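Local coordinates for glucose-6-phosphate isomerase like protein (Thermus thermophilus, PDB 1WIW) that is thought to act as a sugar-phosphate isomerase of the PGI/PMI family, probably interconverting glucose-6-phosphate or mannose-6-phosphate with fructose-6-phosphate, at residues B[122-127]-B[250-255]; B[154-159]-B[240-245]. All blocks are in the same frame, centred on the assembly; numbering follows the deposited sequence.

Contact 1 (B[122-127]-B[250-255]); sequences TGREEV and NRLAQV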
ATOM      1  N   THR B 122      -0.752  -7.207 -26.383  1.00 17.61           N
ATOM      2  CA  THR B 122       0.694  -7.407 -26.391  1.00 20.53           C
ATOM      3  C   THR B 122       1.133  -8.818 -26.782  1.00 20.85           C
ATOM      4  O   THR B 122       2.223  -9.256 -26.420  1.00 22.67           O
ATOM      5  CB  THR B 122       1.294  -7.057 -25.009  1.00 20.18           C
ATOM      6  OG1 THR B 122       0.649  -7.839 -23.998  1.00 21.42           O
ATOM      7  CG2 THR B 122       1.099  -5.574 -24.699  1.00 18.63           C
ATOM      8  N   GLY B 123       0.278  -9.528 -27.511  1.00 22.10           N
ATOM      9  CA  GLY B 123       0.613 -10.871 -27.957  1.00 24.54           C
ATOM     10  C   GLY B 123       0.718 -11.952 -26.897  1.00 24.73           C
ATOM     11  O   GLY B 123       1.418 -12.946 -27.093  1.00 25.03           O
ATOM     12  N   ARG B 124       0.025 -11.783 -25.778  1.00 24.09           N
ATOM     13  CA  ARG B 124       0.077 -12.789 -24.727  1.00 22.88           C
ATOM     14  C   ARG B 124      -1.227 -13.566 -24.567  1.00 21.68           C
ATOM     15  O   ARG B 124      -1.741 -13.721 -23.456  1.00 21.67           O
ATOM     16  CB  ARG B 124       0.473 -12.141 -23.399  1.00 24.46           C
ATOM     17  CG  ARG B 124       1.921 -11.688 -23.365  1.00 24.56           C
ATOM     18  CD  ARG B 124       2.460 -11.719 -21.948  1.00 26.64           C
ATOM     19  NE  ARG B 124       2.313 -10.444 -21.264  1.00 24.83           N
ATOM     20  CZ  ARG B 124       2.541 -10.267 -19.966  1.00 23.68           C
ATOM     21  NH1 ARG B 124       2.391  -9.070 -19.425  1.00 24.13           N
ATOM     22  NH2 ARG B 124       2.905 -11.290 -19.207  1.00 20.27           N
ATOM     23  N   GLU B 125      -1.747 -14.071 -25.680  1.00 19.61           N
ATOM     24  CA  GLU B 125      -2.994 -14.831 -25.668  1.00 19.25           C
ATOM     25  C   GLU B 125      -2.908 -16.084 -24.799  1.00 17.44           C
ATOM     26  O   GLU B 125      -3.875 -16.445 -24.129  1.00 14.92           O
ATOM     27  CB  GLU B 125      -3.389 -15.246 -27.091  1.00 22.72           C
ATOM     28  CG  GLU B 125      -3.602 -14.093 -28.062  1.00 30.81           C
ATOM     29  CD  GLU B 125      -2.297 -13.464 -28.545  1.00 33.69           C
ATOM     30  OE1 GLU B 125      -2.364 -12.446 -29.265  1.00 37.75           O
ATOM     31  OE2 GLU B 125      -1.210 -13.984 -28.214  1.00 37.54           O
ATOM     32  N   GLU B 126      -1.757 -16.748 -24.815  1.00 16.31           N
ATOM     33  CA  GLU B 126      -1.585 -17.966 -24.030  1.00 16.27           C
ATOM     34  C   GLU B 126      -1.587 -17.684 -22.538  1.00 14.72           C
ATOM     35  O   GLU B 126      -2.124 -18.466 -21.761  1.00 13.71           O
ATOM     36  CB  GLU B 126      -0.299 -18.692 -24.425  1.00 20.07           C
ATOM     37  CG  GLU B 126      -0.365 -19.335 -25.802  1.00 25.78           C
ATOM     38  CD  GLU B 126      -1.675 -20.069 -26.047  1.00 29.31           C
ATOM     39  OE1 GLU B 126      -2.067 -20.909 -25.207  1.00 32.60           O
ATOM     40  OE2 GLU B 126      -2.314 -19.806 -27.085  1.00 33.88           O
ATOM     41  N   VAL B 127      -0.985 -16.572 -22.134  1.00 14.82           N
ATOM     42  CA  VAL B 127      -0.973 -16.210 -20.725  1.00 15.45           C
ATOM     43  C   VAL B 127      -2.422 -15.983 -20.299  1.00 13.32           C
ATOM     44  O   VAL B 127      -2.848 -16.446 -19.241  1.00 12.62           O
ATOM     45  CB  VAL B 127      -0.179 -14.916 -20.478  1.00 18.33           C
ATOM     46  CG1 VAL B 127      -0.237 -14.547 -19.006  1.00 19.98           C
ATOM     47  CG2 VAL B 127       1.260 -15.104 -20.912  1.00 20.81           C
ATOM     48  N   ASN B 250       0.817 -20.710 -13.265  1.00  9.68           N
ATOM     49  CA  ASN B 250       1.905 -19.733 -13.279  1.00 10.79           C
ATOM     50  C   ASN B 250       1.527 -18.579 -12.355  1.00  9.82           C
ATOM     51  O   ASN B 250       0.362 -18.413 -11.998  1.00 10.41           O
ATOM     52  CB  ASN B 250       2.191 -19.241 -14.711  1.00  9.85           C
ATOM     53  CG  ASN B 250       1.033 -18.467 -15.315  1.00 11.38           C
ATOM     54  OD1 ASN B 250       0.690 -17.380 -14.849  1.00  8.88           O
ATOM     55  ND2 ASN B 250       0.427 -19.026 -16.366  1.00  8.10           N
ATOM     56  N   ARG B 251       2.516 -17.789 -11.964  1.00 10.07           N
ATOM     57  CA  ARG B 251       2.289 -16.696 -11.028  1.00 10.88           C
ATOM     58  C   ARG B 251       1.185 -15.706 -11.386  1.00 10.10           C
ATOM     59  O   ARG B 251       0.392 -15.332 -10.525  1.00  8.97           O
ATOM     60  CB  ARG B 251       3.603 -15.955 -10.782  1.00 12.18           C
ATOM     61  CG  ARG B 251       4.683 -16.843 -10.183  1.00 15.63           C
ATOM     62  CD  ARG B 251       4.339 -17.308  -8.766  1.00 18.11           C
ATOM     63  NE  ARG B 251       5.369 -18.203  -8.237  1.00 21.49           N
ATOM     64  CZ  ARG B 251       5.337 -19.530  -8.326  1.00 23.16           C
ATOM     65  NH1 ARG B 251       4.309 -20.136  -8.914  1.00 20.62           N
ATOM     66  NH2 ARG B 251       6.346 -20.254  -7.852  1.00 20.49           N
ATOM     67  N   LEU B 252       1.127 -15.283 -12.643  1.00  9.65           N
ATOM     68  CA  LEU B 252       0.102 -14.332 -13.053  1.00 10.48           C
ATOM     69  C   LEU B 252      -1.297 -14.939 -12.905  1.00 10.42           C
ATOM     70  O   LEU B 252      -2.218 -14.282 -12.424  1.00  9.75           O
ATOM     71  CB  LEU B 252       0.357 -13.881 -14.497  1.00 12.64           C
ATOM     72  CG  LEU B 252      -0.389 -12.626 -14.979  1.00 17.61           C
ATOM     73  CD1 LEU B 252       0.325 -12.017 -16.177  1.00 20.66           C
ATOM     74  CD2 LEU B 252      -1.808 -12.984 -15.338  1.00 20.91           C
ATOM     75  N   ALA B 253      -1.453 -16.197 -13.308  1.00  9.49           N
ATOM     76  CA  ALA B 253      -2.743 -16.875 -13.198  1.00  8.71           C
ATOM     77  C   ALA B 253      -3.129 -17.026 -11.728  1.00  8.01           C
ATOM     78  O   ALA B 253      -4.275 -16.797 -11.349  1.00  8.49           O
ATOM     79  CB  ALA B 253      -2.675 -18.249 -13.862  1.00  8.27           C
ATOM     80  N   GLN B 254      -2.161 -17.409 -10.903  1.00  7.20           N
ATOM     81  CA  GLN B 254      -2.391 -17.577  -9.475  1.00  7.27           C
ATOM     82  C   GLN B 254      -2.869 -16.272  -8.831  1.00  8.44           C
ATOM     83  O   GLN B 254      -3.792 -16.270  -8.007  1.00  7.25           O
ATOM     84  CB  GLN B 254      -1.108 -18.064  -8.788  1.00  7.58           C
ATOM     85  CG  GLN B 254      -0.726 -19.501  -9.145  1.00  6.99           C
ATOM     86  CD  GLN B 254       0.487 -19.992  -8.374  1.00  6.95           C
ATOM     87  OE1 GLN B 254       1.584 -19.463  -8.521  1.00  7.95           O
ATOM     88  NE2 GLN B 254       0.288 -21.004  -7.540  1.00  6.61           N
ATOM     89  N   VAL B 255      -2.245 -15.160  -9.206  1.00  8.64           N
ATOM     90  CA  VAL B 255      -2.638 -13.867  -8.652  1.00  8.16           C
ATOM     91  C   VAL B 255      -4.097 -13.563  -8.991  1.00  6.91           C
ATOM     92  O   VAL B 255      -4.888 -13.221  -8.121  1.00  7.31           O
ATOM     93  CB  VAL B 255      -1.738 -12.726  -9.189  1.00  7.75           C
ATOM     94  CG1 VAL B 255      -2.373 -11.359  -8.894  1.00  5.92           C
ATOM     95  CG2 VAL B 255      -0.359 -12.806  -8.532  1.00  9.89           C
TER
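Val127 and Leu252 make the tight part of this contact: CG1 of Val127 lies 3.8 Å from CD1 of Leu252, the two side chains meeting at about a right angle. With CG1 anti to the backbone N (chi1 178°), Val127 brings this methyl to the leucine branch. The looser part belongs to Arg124, whose NH2 stands 4.0 Å from the same Leu252 CD1. The arginine chain bends at chi3 (-93°), and its guanidinium sits obliquely against the methyl, with a weak hydrogen bond from NH1 to Ser54 O as a second hold on the group. All three touching residues are partly exposed, so the contact lies at the surface of the chain. Arg124 and Asn250 are the N-caps of their helices; Asn250 OD1 accepts from Ala253 N at 2.9 Å, nearly straight at the hydrogen, with the donor above the carbonyl plane. Its ND2 bonds to Ser130 OG, a polar tie between the two helices. Helix 110-121 backs the contact, Leu119 touching Arg124 and Val127 and Leu115 touching Leu252, while Val131 of helix 125-139 also packs on Leu252.

Contact 2 (B[154-159]-B[240-245]); sequences KFLAYT and ALAEVP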
ATOM      1  N   LYS B 154     -17.722 -18.607   0.561  1.00  5.74           N
ATOM      2  CA  LYS B 154     -18.765 -18.522   1.583  1.00  6.64           C
ATOM      3  C   LYS B 154     -18.141 -18.826   2.937  1.00  7.32           C
ATOM      4  O   LYS B 154     -18.407 -18.137   3.918  1.00  9.00           O
ATOM      5  CB  LYS B 154     -19.898 -19.526   1.321  1.00  5.51           C
ATOM      6  CG  LYS B 154     -20.790 -19.174   0.146  1.00  5.01           C
ATOM      7  CD  LYS B 154     -22.003 -20.092   0.060  1.00  8.10           C
ATOM      8  CE  LYS B 154     -22.861 -19.777  -1.165  1.00  5.50           C
ATOM      9  NZ  LYS B 154     -24.000 -20.734  -1.309  1.00  6.50           N
ATOM     10  N   PHE B 155     -17.314 -19.867   2.986  1.00  9.69           N
ATOM     11  CA  PHE B 155     -16.664 -20.254   4.229  1.00  9.58           C
ATOM     12  C   PHE B 155     -15.795 -19.120   4.767  1.00  9.63           C
ATOM     13  O   PHE B 155     -15.870 -18.795   5.948  1.00 10.69           O
ATOM     14  CB  PHE B 155     -15.803 -21.502   4.026  1.00 10.88           C
ATOM     15  CG  PHE B 155     -15.306 -22.106   5.315  1.00 13.86           C
ATOM     16  CD1 PHE B 155     -16.112 -22.974   6.049  1.00 16.43           C
ATOM     17  CD2 PHE B 155     -14.052 -21.769   5.820  1.00 14.36           C
ATOM     18  CE1 PHE B 155     -15.677 -23.498   7.270  1.00 17.86           C
ATOM     19  CE2 PHE B 155     -13.607 -22.284   7.040  1.00 16.33           C
ATOM     20  CZ  PHE B 155     -14.423 -23.150   7.766  1.00 18.13           C
ATOM     21  N   LEU B 156     -14.977 -18.516   3.903  1.00  7.84           N
ATOM     22  CA  LEU B 156     -14.095 -17.424   4.326  1.00  8.19           C
ATOM     23  C   LEU B 156     -14.886 -16.190   4.762  1.00  8.73           C
ATOM     24  O   LEU B 156     -14.494 -15.489   5.694  1.00  9.19           O
ATOM     25  CB  LEU B 156     -13.126 -17.041   3.199  1.00  6.66           C
ATOM     26  CG  LEU B 156     -12.104 -15.938   3.529  1.00 11.20           C
ATOM     27  CD1 LEU B 156     -11.316 -16.327   4.781  1.00 10.14           C
ATOM     28  CD2 LEU B 156     -11.153 -15.723   2.344  1.00  7.75           C
ATOM     29  N   ALA B 157     -16.001 -15.929   4.088  1.00  7.49           N
ATOM     30  CA  ALA B 157     -16.831 -14.779   4.420  1.00  8.55           C
ATOM     31  C   ALA B 157     -17.275 -14.879   5.876  1.00  7.55           C
ATOM     32  O   ALA B 157     -17.234 -13.899   6.619  1.00  8.79           O
ATOM     33  CB  ALA B 157     -18.045 -14.713   3.480  1.00  7.51           C
ATOM     34  N   TYR B 158     -17.690 -16.072   6.286  1.00 10.75           N
ATOM     35  CA  TYR B 158     -18.117 -16.283   7.664  1.00 10.70           C
ATOM     36  C   TYR B 158     -16.967 -16.014   8.633  1.00 10.79           C
ATOM     37  O   TYR B 158     -17.174 -15.470   9.716  1.00 12.17           O
ATOM     38  CB  TYR B 158     -18.645 -17.708   7.844  1.00 12.31           C
ATOM     39  CG  TYR B 158     -20.086 -17.872   7.413  1.00 11.38           C
ATOM     40  CD1 TYR B 158     -21.112 -17.201   8.084  1.00 13.73           C
ATOM     41  CD2 TYR B 158     -20.425 -18.674   6.330  1.00 10.83           C
ATOM     42  CE1 TYR B 158     -22.441 -17.323   7.682  1.00 12.40           C
ATOM     43  CE2 TYR B 158     -21.752 -18.807   5.918  1.00 10.83           C
ATOM     44  CZ  TYR B 158     -22.753 -18.125   6.600  1.00 11.87           C
ATOM     45  OH  TYR B 158     -24.061 -18.235   6.194  1.00 15.34           O
ATOM     46  N   THR B 159     -15.756 -16.390   8.240  1.00 10.84           N
ATOM     47  CA  THR B 159     -14.574 -16.170   9.078  1.00 12.00           C
ATOM     48  C   THR B 159     -14.240 -14.678   9.213  1.00 12.53           C
ATOM     49  O   THR B 159     -13.729 -14.229  10.248  1.00 11.50           O
ATOM     50  CB  THR B 159     -13.337 -16.882   8.491  1.00 13.26           C
ATOM     51  OG1 THR B 159     -13.581 -18.293   8.423  1.00 14.98           O
ATOM     52  CG2 THR B 159     -12.105 -16.615   9.354  1.00 15.13           C
ATOM     53  N   ALA B 240      -7.919 -14.907  14.209  1.00 18.94           N
ATOM     54  CA  ALA B 240      -8.171 -15.972  13.239  1.00 16.52           C
ATOM     55  C   ALA B 240      -7.191 -15.858  12.083  1.00 15.72           C
ATOM     56  O   ALA B 240      -6.727 -14.766  11.759  1.00 11.77           O
ATOM     57  CB  ALA B 240      -9.597 -15.885  12.716  1.00 17.55           C
ATOM     58  N   LEU B 241      -6.879 -16.989  11.461  1.00 15.45           N
ATOM     59  CA  LEU B 241      -5.943 -17.007  10.346  1.00 14.19           C
ATOM     60  C   LEU B 241      -6.404 -17.939   9.231  1.00 13.87           C
ATOM     61  O   LEU B 241      -6.784 -19.082   9.482  1.00 13.30           O
ATOM     62  CB  LEU B 241      -4.556 -17.431  10.846  1.00 16.89           C
ATOM     63  CG  LEU B 241      -3.427 -17.600   9.824  1.00 19.51           C
ATOM     64  CD1 LEU B 241      -3.401 -16.424   8.869  1.00 23.28           C
ATOM     65  CD2 LEU B 241      -2.097 -17.713  10.554  1.00 22.92           C
ATOM     66  N   ALA B 242      -6.363 -17.442   7.997  1.00 10.51           N
ATOM     67  CA  ALA B 242      -6.772 -18.234   6.844  1.00 10.24           C
ATOM     68  C   ALA B 242      -5.679 -18.273   5.779  1.00 11.01           C
ATOM     69  O   ALA B 242      -5.065 -17.254   5.470  1.00 10.55           O
ATOM     70  CB  ALA B 242      -8.048 -17.654   6.245  1.00 10.98           C
ATOM     71  N   GLU B 243      -5.428 -19.455   5.233  1.00 11.29           N
ATOM     72  CA  GLU B 243      -4.438 -19.608   4.172  1.00 12.40           C
ATOM     73  C   GLU B 243      -5.236 -19.854   2.897  1.00 11.78           C
ATOM     74  O   GLU B 243      -5.903 -20.875   2.772  1.00 12.22           O
ATOM     75  CB  GLU B 243      -3.520 -20.803   4.446  1.00 13.97           C
ATOM     76  CG  GLU B 243      -2.762 -20.720   5.762  1.00 17.24           C
ATOM     77  CD  GLU B 243      -1.932 -21.964   6.033  1.00 20.81           C
ATOM     78  OE1 GLU B 243      -0.954 -22.205   5.293  1.00 21.99           O
ATOM     79  OE2 GLU B 243      -2.266 -22.705   6.980  1.00 22.15           O
ATOM     80  N   VAL B 244      -5.189 -18.909   1.963  1.00 10.26           N
ATOM     81  CA  VAL B 244      -5.933 -19.059   0.716  1.00 10.87           C
ATOM     82  C   VAL B 244      -5.027 -19.617  -0.373  1.00 10.73           C
ATOM     83  O   VAL B 244      -4.045 -18.985  -0.761  1.00 10.81           O
ATOM     84  CB  VAL B 244      -6.511 -17.706   0.226  1.00 10.33           C
ATOM     85  CG1 VAL B 244      -7.420 -17.938  -0.979  1.00  9.69           C
ATOM     86  CG2 VAL B 244      -7.268 -17.014   1.356  1.00  7.84           C
ATOM     87  N   PRO B 245      -5.345 -20.816  -0.881  1.00 12.67           N
ATOM     88  CA  PRO B 245      -4.516 -21.407  -1.933  1.00 12.40           C
ATOM     89  C   PRO B 245      -4.770 -20.716  -3.269  1.00 13.19           C
ATOM     90  O   PRO B 245      -5.872 -20.230  -3.523  1.00 12.55           O
ATOM     91  CB  PRO B 245      -4.954 -22.870  -1.930  1.00 13.44           C
ATOM     92  CG  PRO B 245      -6.399 -22.771  -1.594  1.00 15.20           C
ATOM     93  CD  PRO B 245      -6.423 -21.738  -0.477  1.00 12.43           C
TER
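Helix 154-159 runs nearly antiparallel to strand 240-244, at 157° between their N-to-C directions and 10.2 Å between axes at closest approach, with Leu156 facing Ala242 and Thr159 facing Ala240. Leu156 makes two of the three side-chain contacts. Its CG is anti to the backbone N (chi1 -178°), which extends the isobutyl group from the helix to the strand, where its two methyls divide the work. CD1 meets the CB of Ala242 at 3.8 Å, and CD2 comes within 4.2 Å of Val244 CG2, a looser touch further along the strand. About one turn later Thr159 offers its methyl, CG2, to the CB of Ala240 at 4.3 Å. The small alanines at 240 and 242 point their methyls at the helix, whereas Leu241 between them points away from it. The arrangement belongs to the SIS fold, an alpha-beta-alpha sandwich in which helices cover a parallel sheet. Strand 240-244 is an edge strand of the parallel sheet of the C-terminal SIS domain, hydrogen-bonded along its length to strand 216-221, and helix 152-160 packs on one face of it. The contact between the two segments is wholly apolar; nothing polar ties helix to strand. Burial differs along its length. At the Leu156 end Val244 is buried and also touches Leu258 of helix 251-272, whereas Ala240 and Thr159, at the other end, are partly exposed. Arg163 lies beside that end: its NE bonds to the backbone O of Thr159, and Ala240 touches it as well.

The centres of contacts 1 and 2 lie 26 Å apart, and their nearest atoms are about 6 Å apart without touching. Contact 2 is nested in the chain loop that contact 1 closes: helices 125-139 and 152-160 follow one another, as do strand 240-244 and helix 251-272. Helix 251-272 is one link between them, since its first turn forms one side of contact 1 and its later turns pass along contact 2. Contact 1 joins the starts of two helices, contact 2 a helix to the edge of the C-terminal sheet; neither holds a bound ligand or a residue known to be catalytic.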